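Local coordinates for protein acyl-coenzyme A oxidase acox-1.1 (Caenorhabditis elegans, PDB 5K3H) that catalyses the first step of peroxisomal beta-oxidation, using FAD and oxygen to desaturate acyl-CoA thioesters and releasing hydrogen peroxide, at residues 111-120 against 191-201. Residues are numbered along the deposited sequence; the frame is centred on the assembly and turned at random.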
# COMPACT_ATOMS: atom_id res chain seq x y z
N ASN B 111 -14.70 4.07 -15.88
CA ASN B 111 -15.25 4.27 -17.21
C ASN B 111 -15.82 5.68 -17.28
O ASN B 111 -15.96 6.35 -16.25
CB ASN B 111 -16.31 3.20 -17.56
CG ASN B 111 -17.59 3.36 -16.77
OD1 ASN B 111 -18.50 4.08 -17.19
ND2 ASN B 111 -17.67 2.70 -15.61
N PRO B 112 -16.10 6.19 -18.48
CA PRO B 112 -16.55 7.60 -18.62
C PRO B 112 -17.88 7.90 -17.95
O PRO B 112 -18.25 9.09 -17.86
CB PRO B 112 -16.66 7.79 -20.13
CG PRO B 112 -15.66 6.81 -20.70
CD PRO B 112 -15.74 5.62 -19.80
N MET B 113 -18.64 6.89 -17.56
CA MET B 113 -19.94 7.10 -16.94
C MET B 113 -20.00 6.48 -15.55
O MET B 113 -21.09 6.19 -15.05
CB MET B 113 -21.05 6.55 -17.84
CG MET B 113 -21.20 7.38 -19.09
SD MET B 113 -22.54 6.84 -20.16
CE MET B 113 -23.98 7.02 -19.11
N ALA B 114 -18.83 6.29 -14.94
CA ALA B 114 -18.75 5.70 -13.61
C ALA B 114 -19.56 6.49 -12.57
O ALA B 114 -20.25 5.90 -11.74
CB ALA B 114 -17.30 5.58 -13.17
N LEU B 115 -19.46 7.81 -12.62
CA LEU B 115 -20.17 8.67 -11.68
C LEU B 115 -21.62 8.92 -12.10
O LEU B 115 -22.48 9.20 -11.27
CB LEU B 115 -19.44 9.99 -11.49
CG LEU B 115 -18.39 10.02 -10.38
CD1 LEU B 115 -19.05 9.88 -9.01
CD2 LEU B 115 -17.35 8.93 -10.59
N HIS B 116 -21.88 8.81 -13.40
CA HIS B 116 -23.22 9.02 -13.94
C HIS B 116 -24.27 8.20 -13.18
O HIS B 116 -25.37 8.70 -12.88
CB HIS B 116 -23.23 8.67 -15.42
CG HIS B 116 -24.54 8.92 -16.08
ND1 HIS B 116 -24.89 10.15 -16.60
CD2 HIS B 116 -25.58 8.10 -16.32
CE1 HIS B 116 -26.10 10.07 -17.12
NE2 HIS B 116 -26.54 8.83 -16.96
N GLY B 117 -23.97 6.93 -12.93
CA GLY B 117 -24.88 6.06 -12.19
C GLY B 117 -24.72 6.09 -10.69
O GLY B 117 -25.70 5.88 -9.95
N VAL B 118 -23.50 6.32 -10.21
CA VAL B 118 -23.22 6.23 -8.78
C VAL B 118 -23.76 7.45 -8.04
O VAL B 118 -24.34 7.32 -6.95
CB VAL B 118 -21.70 6.06 -8.54
CG1 VAL B 118 -21.39 6.17 -7.08
CG2 VAL B 118 -21.21 4.71 -9.04
N MET B 119 -23.60 8.64 -8.61
CA MET B 119 -23.98 9.86 -7.91
C MET B 119 -24.97 10.71 -8.69
O MET B 119 -25.90 11.25 -8.09
CB MET B 119 -22.73 10.73 -7.63
CG MET B 119 -21.79 10.21 -6.54
SD MET B 119 -22.56 9.95 -4.94
CE MET B 119 -23.47 11.47 -4.72
N PHE B 120 -24.79 10.88 -10.00
CA PHE B 120 -25.63 11.81 -10.74
C PHE B 120 -27.10 11.43 -10.65
O PHE B 120 -27.93 12.19 -10.13
CB PHE B 120 -25.17 11.84 -12.20
CG PHE B 120 -25.87 12.86 -13.06
CD1 PHE B 120 -25.85 14.20 -12.72
CD2 PHE B 120 -26.46 12.49 -14.25
CE1 PHE B 120 -26.46 15.15 -13.54
CE2 PHE B 120 -27.07 13.42 -15.09
CZ PHE B 120 -27.07 14.76 -14.73
N GLY B 191 -15.53 12.69 -10.17
CA GLY B 191 -15.19 11.73 -11.21
C GLY B 191 -15.93 12.04 -12.50
O GLY B 191 -17.05 12.56 -12.48
N ASN B 192 -15.25 11.80 -13.62
CA ASN B 192 -15.80 11.97 -14.97
C ASN B 192 -16.22 13.41 -15.26
O ASN B 192 -16.97 13.65 -16.22
CB ASN B 192 -16.96 11.01 -15.21
CG ASN B 192 -16.54 9.58 -15.02
OD1 ASN B 192 -17.16 8.84 -14.26
ND2 ASN B 192 -15.46 9.19 -15.70
N LEU B 193 -15.79 14.36 -14.42
CA LEU B 193 -16.11 15.77 -14.58
C LEU B 193 -15.19 16.47 -15.57
O LEU B 193 -15.58 17.48 -16.17
CB LEU B 193 -16.02 16.48 -13.22
CG LEU B 193 -16.18 18.01 -13.22
CD1 LEU B 193 -17.54 18.43 -13.79
CD2 LEU B 193 -15.97 18.62 -11.83
N GLY B 194 -13.96 15.98 -15.73
CA GLY B 194 -12.96 16.75 -16.45
C GLY B 194 -13.20 16.79 -17.94
O GLY B 194 -13.01 17.83 -18.58
N LYS B 195 -13.61 15.65 -18.52
CA LYS B 195 -13.68 15.50 -19.97
C LYS B 195 -14.97 14.89 -20.50
O LYS B 195 -15.41 15.23 -21.60
CB LYS B 195 -12.49 14.66 -20.43
CG LYS B 195 -11.17 15.34 -20.24
CD LYS B 195 -11.15 16.62 -21.08
CE LYS B 195 -9.98 17.51 -20.75
NZ LYS B 195 -9.92 18.72 -21.63
N SER B 196 -15.61 14.01 -19.71
CA SER B 196 -16.72 13.17 -20.18
C SER B 196 -18.07 13.83 -19.98
O SER B 196 -18.93 13.76 -20.87
CB SER B 196 -16.73 11.82 -19.45
OG SER B 196 -15.54 11.09 -19.65
N SER B 197 -18.30 14.43 -18.82
CA SER B 197 -19.63 14.92 -18.49
C SER B 197 -19.96 16.21 -19.23
O SER B 197 -19.09 17.07 -19.44
CB SER B 197 -19.74 15.14 -16.98
OG SER B 197 -19.67 13.91 -16.29
N ASN B 198 -21.21 16.35 -19.65
CA ASN B 198 -21.70 17.63 -20.12
C ASN B 198 -22.67 18.29 -19.15
O ASN B 198 -23.00 19.47 -19.33
CB ASN B 198 -22.33 17.51 -21.52
CG ASN B 198 -23.24 16.31 -21.69
OD1 ASN B 198 -23.78 15.74 -20.74
ND2 ASN B 198 -23.40 15.89 -22.93
N TYR B 199 -23.11 17.58 -18.12
CA TYR B 199 -23.91 18.14 -17.04
C TYR B 199 -23.28 17.77 -15.70
O TYR B 199 -22.47 16.84 -15.61
CB TYR B 199 -25.37 17.64 -17.11
CG TYR B 199 -26.18 18.33 -18.19
CD1 TYR B 199 -25.95 18.04 -19.55
CD2 TYR B 199 -27.20 19.22 -17.87
CE1 TYR B 199 -26.68 18.67 -20.55
CE2 TYR B 199 -27.93 19.84 -18.86
CZ TYR B 199 -27.67 19.56 -20.20
OH TYR B 199 -28.42 20.17 -21.19
N ALA B 200 -23.62 18.53 -14.66
CA ALA B 200 -23.29 18.11 -13.30
C ALA B 200 -24.32 18.64 -12.32
O ALA B 200 -24.88 19.72 -12.50
CB ALA B 200 -21.90 18.61 -12.88
N VAL B 201 -24.58 17.88 -11.26
CA VAL B 201 -25.24 18.45 -10.10
C VAL B 201 -24.15 19.06 -9.23
O VAL B 201 -23.23 18.37 -8.78
CB VAL B 201 -26.05 17.38 -9.33
CG1 VAL B 201 -26.65 17.98 -8.06
CG2 VAL B 201 -27.14 16.75 -10.21
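The side-chain amide of N192 grips the entry to helix 114-127 with both its ends, meeting L115 and N111. Its OD1 accepts from L115 N at 3.0 Å, in the carbonyl plane and nearly straight (N-H...O 158°), while ND2 donates to N111 O at 2.9 Å along a more bent path. Asparagine suits this place because one short side chain offers an acceptor to the backbone amide of L115 and a donor to the carbonyl of N111. With chi1 at -58°, CG lies anti to the carbonyl carbon of N192, which carries the amide across to these two backbone groups. A leucine in place of N192 would probably leave L115 N without its acceptor and strip N111 O of one of its two donors.

Beside this grip, L115 CD2 rests 3.6 Å from G191 CA; glycine suits this place because its CA can lie directly against that methyl, where a CB would point at the leucine. On the other flank P112 CB packs 3.5 Å from S196 OG. Farther along, F120, its CG anti to the backbone N (chi1 -175°), reaches the strand with the far part of its ring, where CE1 meets V201 CG2 at 3.8 Å and CZ lies 4.1 Å from Y199 CB.

Behind these contacts, D249 accepts from N192 ND2 and the backbone of K195 and S196, tying the amide to its own loop. An Asx turn, M113 N to N111 OD1, and a type I turn over N111-A114 shape the approach to the helix. The contact thus joins the helical N-terminal domain to the beta domain of the acyl-CoA oxidase fold, at a loop whose G191 belongs to the FAD site shared between the two subunits.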